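Local coordinates for GAF domain-containing protein (Thermoplasma acidophilum, PDB 4MN7) that probably reduces free methionine-R-sulfoxide to methionine, as a type II free methionine-R-sulfoxide reductase built on a GAF domain, at residues M11-C15 / W27-Y31; I92-V96 / L124-A128. The protein carries 1 engineered substitution. All blocks are in the same frame, centred on the assembly; numbering follows the deposited sequence.

Contact 1 (M11-C15 / W27-Y31); sequences MQAAC and WVGFY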
loop_
_atom_site.group_PDB
_atom_site.type_symbol
_atom_site.label_atom_id
_atom_site.label_comp_id
_atom_site.label_asym_id
_atom_site.label_seq_id
_atom_site.Cartn_x
_atom_site.Cartn_y
_atom_site.Cartn_z
ATOM N N MET A 11 2.850 -0.638 -4.874
ATOM C CA MET A 11 2.077 -1.133 -6.030
ATOM C C MET A 11 2.755 -2.341 -6.644
ATOM O O MET A 11 2.134 -3.340 -7.019
ATOM C CB MET A 11 1.927 -0.016 -7.106
ATOM C CG MET A 11 0.904 1.027 -6.737
ATOM S SD MET A 11 0.629 2.235 -8.074
ATOM C CE MET A 11 1.774 3.311 -7.458
ATOM N N GLN A 12 4.053 -2.240 -6.762
ATOM C CA GLN A 12 4.847 -3.367 -7.250
ATOM C C GLN A 12 4.693 -4.641 -6.404
ATOM O O GLN A 12 4.410 -5.743 -6.914
ATOM C CB GLN A 12 6.305 -2.919 -7.302
ATOM C CG GLN A 12 7.129 -3.792 -8.197
ATOM C CD GLN A 12 6.691 -3.687 -9.617
ATOM O OE1 GLN A 12 6.540 -2.604 -10.183
ATOM N NE2 GLN A 12 6.455 -4.830 -10.208
ATOM N N ALA A 13 4.783 -4.466 -5.090
ATOM C CA ALA A 13 4.559 -5.578 -4.128
ATOM C C ALA A 13 3.114 -6.099 -4.254
ATOM O O ALA A 13 2.891 -7.301 -4.224
ATOM C CB ALA A 13 4.796 -5.119 -2.693
ATOM N N ALA A 14 2.145 -5.203 -4.436
ATOM C CA ALA A 14 0.755 -5.657 -4.685
ATOM C C ALA A 14 0.620 -6.508 -5.978
ATOM O O ALA A 14 -0.050 -7.554 -6.010
ATOM C CB ALA A 14 -0.198 -4.472 -4.696
ATOM N N CYS A 15 1.225 -6.057 -7.071
ATOM C CA CYS A 15 1.192 -6.864 -8.324
ATOM C C CYS A 15 1.849 -8.236 -8.092
ATOM O O CYS A 15 1.391 -9.215 -8.566
ATOM C CB CYS A 15 1.903 -6.148 -9.477
ATOM S SG CYS A 15 1.287 -4.507 -9.980
ATOM N N TRP A 27 -0.689 -11.653 -15.622
ATOM C CA TRP A 27 -0.127 -10.334 -15.759
ATOM C C TRP A 27 -0.954 -9.432 -14.854
ATOM O O TRP A 27 -2.164 -9.467 -14.866
ATOM C CB TRP A 27 -0.206 -9.852 -17.246
ATOM C CG TRP A 27 0.609 -8.612 -17.570
ATOM C CD1 TRP A 27 1.900 -8.552 -17.911
ATOM C CD2 TRP A 27 0.159 -7.269 -17.482
ATOM N NE1 TRP A 27 2.297 -7.267 -18.082
ATOM C CE2 TRP A 27 1.238 -6.453 -17.806
ATOM C CE3 TRP A 27 -1.080 -6.674 -17.169
ATOM C CZ2 TRP A 27 1.148 -5.075 -17.806
ATOM C CZ3 TRP A 27 -1.176 -5.290 -17.168
ATOM C CH2 TRP A 27 -0.078 -4.509 -17.510
ATOM N N VAL A 28 -0.278 -8.652 -14.044
ATOM C CA VAL A 28 -0.899 -7.693 -13.187
ATOM C C VAL A 28 -0.261 -6.337 -13.337
ATOM O O VAL A 28 0.945 -6.204 -13.249
ATOM C CB VAL A 28 -0.808 -8.150 -11.721
ATOM C CG1 VAL A 28 -1.592 -7.171 -10.838
ATOM C CG2 VAL A 28 -1.394 -9.556 -11.588
ATOM N N GLY A 29 -1.088 -5.336 -13.548
ATOM C CA GLY A 29 -0.617 -3.964 -13.632
ATOM C C GLY A 29 -1.521 -2.912 -13.047
ATOM O O GLY A 29 -2.740 -3.079 -12.984
ATOM N N PHE A 30 -0.890 -1.813 -12.628
ATOM C CA PHE A 30 -1.568 -0.643 -12.233
ATOM C C PHE A 30 -1.344 0.428 -13.283
ATOM O O PHE A 30 -0.174 0.871 -13.545
ATOM C CB PHE A 30 -1.101 -0.095 -10.900
ATOM C CG PHE A 30 -1.546 -0.897 -9.669
ATOM C CD1 PHE A 30 -1.026 -2.140 -9.393
ATOM C CD2 PHE A 30 -2.420 -0.354 -8.745
ATOM C CE1 PHE A 30 -1.411 -2.850 -8.240
ATOM C CE2 PHE A 30 -2.764 -1.049 -7.586
ATOM C CZ PHE A 30 -2.262 -2.308 -7.353
ATOM N N TYR A 31 -2.475 0.875 -13.826
ATOM C CA TYR A 31 -2.518 2.031 -14.672
ATOM C C TYR A 31 -3.071 3.176 -13.891
ATOM O O TYR A 31 -4.034 2.997 -13.141
ATOM C CB TYR A 31 -3.414 1.804 -15.884
ATOM C CG TYR A 31 -2.805 0.910 -16.933
ATOM C CD1 TYR A 31 -1.996 1.440 -17.937
ATOM C CD2 TYR A 31 -3.065 -0.441 -16.946
ATOM C CE1 TYR A 31 -1.416 0.637 -18.876
ATOM C CE2 TYR A 31 -2.539 -1.255 -17.919
ATOM C CZ TYR A 31 -1.703 -0.703 -18.890
ATOM O OH TYR A 31 -1.148 -1.514 -19.857
#

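Contact 2 (I92-V96 / L124-A128); sequences IVVPV and LSSIA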
loop_
_atom_site.group_PDB
_atom_site.type_symbol
_atom_site.label_atom_id
_atom_site.label_comp_id
_atom_site.label_asym_id
_atom_site.label_seq_id
_atom_site.Cartn_x
_atom_site.Cartn_y
_atom_site.Cartn_z
ATOM N N ILE A 92 -9.555 -8.676 -16.668
ATOM C CA ILE A 92 -10.414 -7.937 -15.755
ATOM C C ILE A 92 -9.707 -6.646 -15.442
ATOM O O ILE A 92 -8.485 -6.605 -15.318
ATOM C CB ILE A 92 -10.750 -8.734 -14.499
ATOM C CG1 ILE A 92 -11.829 -8.017 -13.695
ATOM C CG2 ILE A 92 -9.504 -8.981 -13.706
ATOM C CD1 ILE A 92 -12.321 -8.757 -12.486
ATOM N N VAL A 93 -10.478 -5.584 -15.443
ATOM C CA VAL A 93 -9.967 -4.274 -15.147
ATOM C C VAL A 93 -10.856 -3.711 -14.057
ATOM O O VAL A 93 -12.047 -3.606 -14.232
ATOM C CB VAL A 93 -9.971 -3.359 -16.341
ATOM C CG1 VAL A 93 -9.217 -2.066 -16.023
ATOM C CG2 VAL A 93 -9.306 -4.002 -17.537
ATOM N N VAL A 94 -10.241 -3.330 -12.948
ATOM C CA VAL A 94 -10.976 -2.929 -11.760
ATOM C C VAL A 94 -10.568 -1.516 -11.467
ATOM O O VAL A 94 -9.389 -1.259 -11.322
ATOM C CB VAL A 94 -10.491 -3.781 -10.615
ATOM C CG1 VAL A 94 -11.101 -3.305 -9.327
ATOM C CG2 VAL A 94 -10.806 -5.248 -10.890
ATOM N N PRO A 95 -11.509 -0.565 -11.451
ATOM C CA PRO A 95 -11.181 0.853 -11.185
ATOM C C PRO A 95 -10.654 1.095 -9.798
ATOM O O PRO A 95 -11.110 0.452 -8.855
ATOM C CB PRO A 95 -12.514 1.565 -11.343
ATOM C CG PRO A 95 -13.515 0.499 -11.169
ATOM C CD PRO A 95 -12.936 -0.747 -11.655
ATOM N N VAL A 96 -9.690 2.005 -9.684
ATOM C CA VAL A 96 -9.178 2.476 -8.373
ATOM C C VAL A 96 -9.803 3.820 -8.118
ATOM O O VAL A 96 -9.634 4.699 -8.904
ATOM C CB VAL A 96 -7.649 2.584 -8.328
ATOM C CG1 VAL A 96 -7.155 3.239 -6.989
ATOM C CG2 VAL A 96 -7.066 1.189 -8.533
ATOM N N LEU A 124 -10.914 -8.089 -5.627
ATOM C CA LEU A 124 -10.172 -7.023 -6.319
ATOM C C LEU A 124 -10.730 -5.607 -6.066
ATOM O O LEU A 124 -9.947 -4.654 -5.951
ATOM C CB LEU A 124 -10.086 -7.316 -7.852
ATOM C CG LEU A 124 -9.180 -8.537 -8.147
ATOM C CD1 LEU A 124 -9.300 -9.011 -9.571
ATOM C CD2 LEU A 124 -7.733 -8.214 -7.850
ATOM N N SER A 125 -12.056 -5.432 -5.962
ATOM C CA SER A 125 -12.599 -4.151 -5.526
ATOM C C SER A 125 -12.104 -3.726 -4.176
ATOM O O SER A 125 -11.859 -2.532 -3.955
ATOM C CB SER A 125 -14.143 -4.053 -5.491
ATOM O OG SER A 125 -14.590 -4.634 -6.651
ATOM N N SER A 126 -12.059 -4.661 -3.242
ATOM C CA SER A 126 -11.521 -4.360 -1.924
ATOM C C SER A 126 -10.060 -3.970 -2.031
ATOM O O SER A 126 -9.607 -3.018 -1.407
ATOM C CB SER A 126 -11.703 -5.522 -0.955
ATOM O OG SER A 126 -13.066 -5.578 -0.535
ATOM N N ILE A 127 -9.312 -4.724 -2.808
ATOM C CA ILE A 127 -7.891 -4.435 -2.947
ATOM C C ILE A 127 -7.620 -3.072 -3.539
ATOM O O ILE A 127 -6.775 -2.287 -3.032
ATOM C CB ILE A 127 -7.210 -5.539 -3.738
ATOM C CG1 ILE A 127 -7.134 -6.733 -2.776
ATOM C CG2 ILE A 127 -5.793 -5.066 -4.123
ATOM C CD1 ILE A 127 -6.732 -8.025 -3.334
ATOM N N ALA A 128 -8.367 -2.773 -4.605
ATOM C CA ALA A 128 -8.307 -1.503 -5.235
ATOM C C ALA A 128 -8.588 -0.365 -4.273
ATOM O O ALA A 128 -7.919 0.678 -4.321
ATOM C CB ALA A 128 -9.231 -1.452 -6.387
#

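Contact 1 (M11-C15 / W27-Y31)
M11 and C15 meet the ring of F30 from different directions, M11 over a face and C15 at the edge. M11 CG is 4.2 Å from the F30 ring centroid and only 14° off the normal, a CH-pi contact, while SD continues past it to an oblique Met-aromatic position 4.6 Å from the same centroid. C15 SG lies in the ring plane, 3.4 Å from F30 CD1. The CB of C15 points toward the strand, and the first torsion, with SG beside the backbone N and anti to the carbonyl carbon (chi1 -59°), brings the sulfur to the rim of the ring.

The other touches are apolar: A14 CB meets the ring obliquely, 4.0 Å from F30 CZ, and V28 CG1 lies 3.8 Å from C15 CA. V28 and F30, separated by G29, both point their CB toward the helix, as alternate residues of a strand do. An alanine in place of F30 would probably leave M11 and C15 without their shared aromatic partner and open a gap beside A14. Helix 11-15 runs nearly antiparallel to strand 27-31, at 152°, as the N-terminal helix laid over the central antiparallel sheet of a GAF domain.

Contact 2 (I92-V96 / L124-A128)
L124 O accepts the helical bond from A128 N at 2.8 Å, and V94 CG1 comes up beside the same oxygen, 3.8 Å away. This is the C-terminal helix of the GAF fold lying on one face of the antiparallel sheet; the axis of segment 124-128 runs 35° from that of segment 92-96. V94 is the central residue on the strand side. Its CG1 stands anti to the backbone N (chi1 174°) and reaches the helical turn between L124 and A128, while CG2 meets L124 CB at 3.7 Å; the two side chains cross at about a right angle. Further toward the start of the strand, I92 CG2 touches L124 CD1 at 4.1 Å, a looser branch-to-branch contact.

At the partly exposed flank, S125 turns its hydroxyl back to the helix, where OG is hydrogen-bonded to E121 O. V93 points to the other face of the sheet and packs on helix 59-66, so this strand has helices on both sides. The small side chain of A128 allows the helix to come close to the backbone here: V96 CG2 lies 4.0 Å from A128 CB, and A128 CB rests 3.6 Å from P95 O.

From the N terminus, helix 2-21 and the 22-26 loop lead to strand 27-34, and contact 1 closes a span of 11 residues, the end of the helix included. The chain then builds strands 37-44 and 52-53, helix 59-66 and strand 70-72 before contact 2 opens on strand 90-98; it closes across 27 intervening residues, strand 101-110 among them. The two loops follow in series, neither nesting nor crossing. With strand 101-110 between them, strands 27-34 and 90-98 belong to one sheet, to which each contact joins a helix. Helix 118-136 bridges them: V135 packs on M11, F30 and V96. The second subunit approaches both helices, its Q10 on A14 and its L3 on I127.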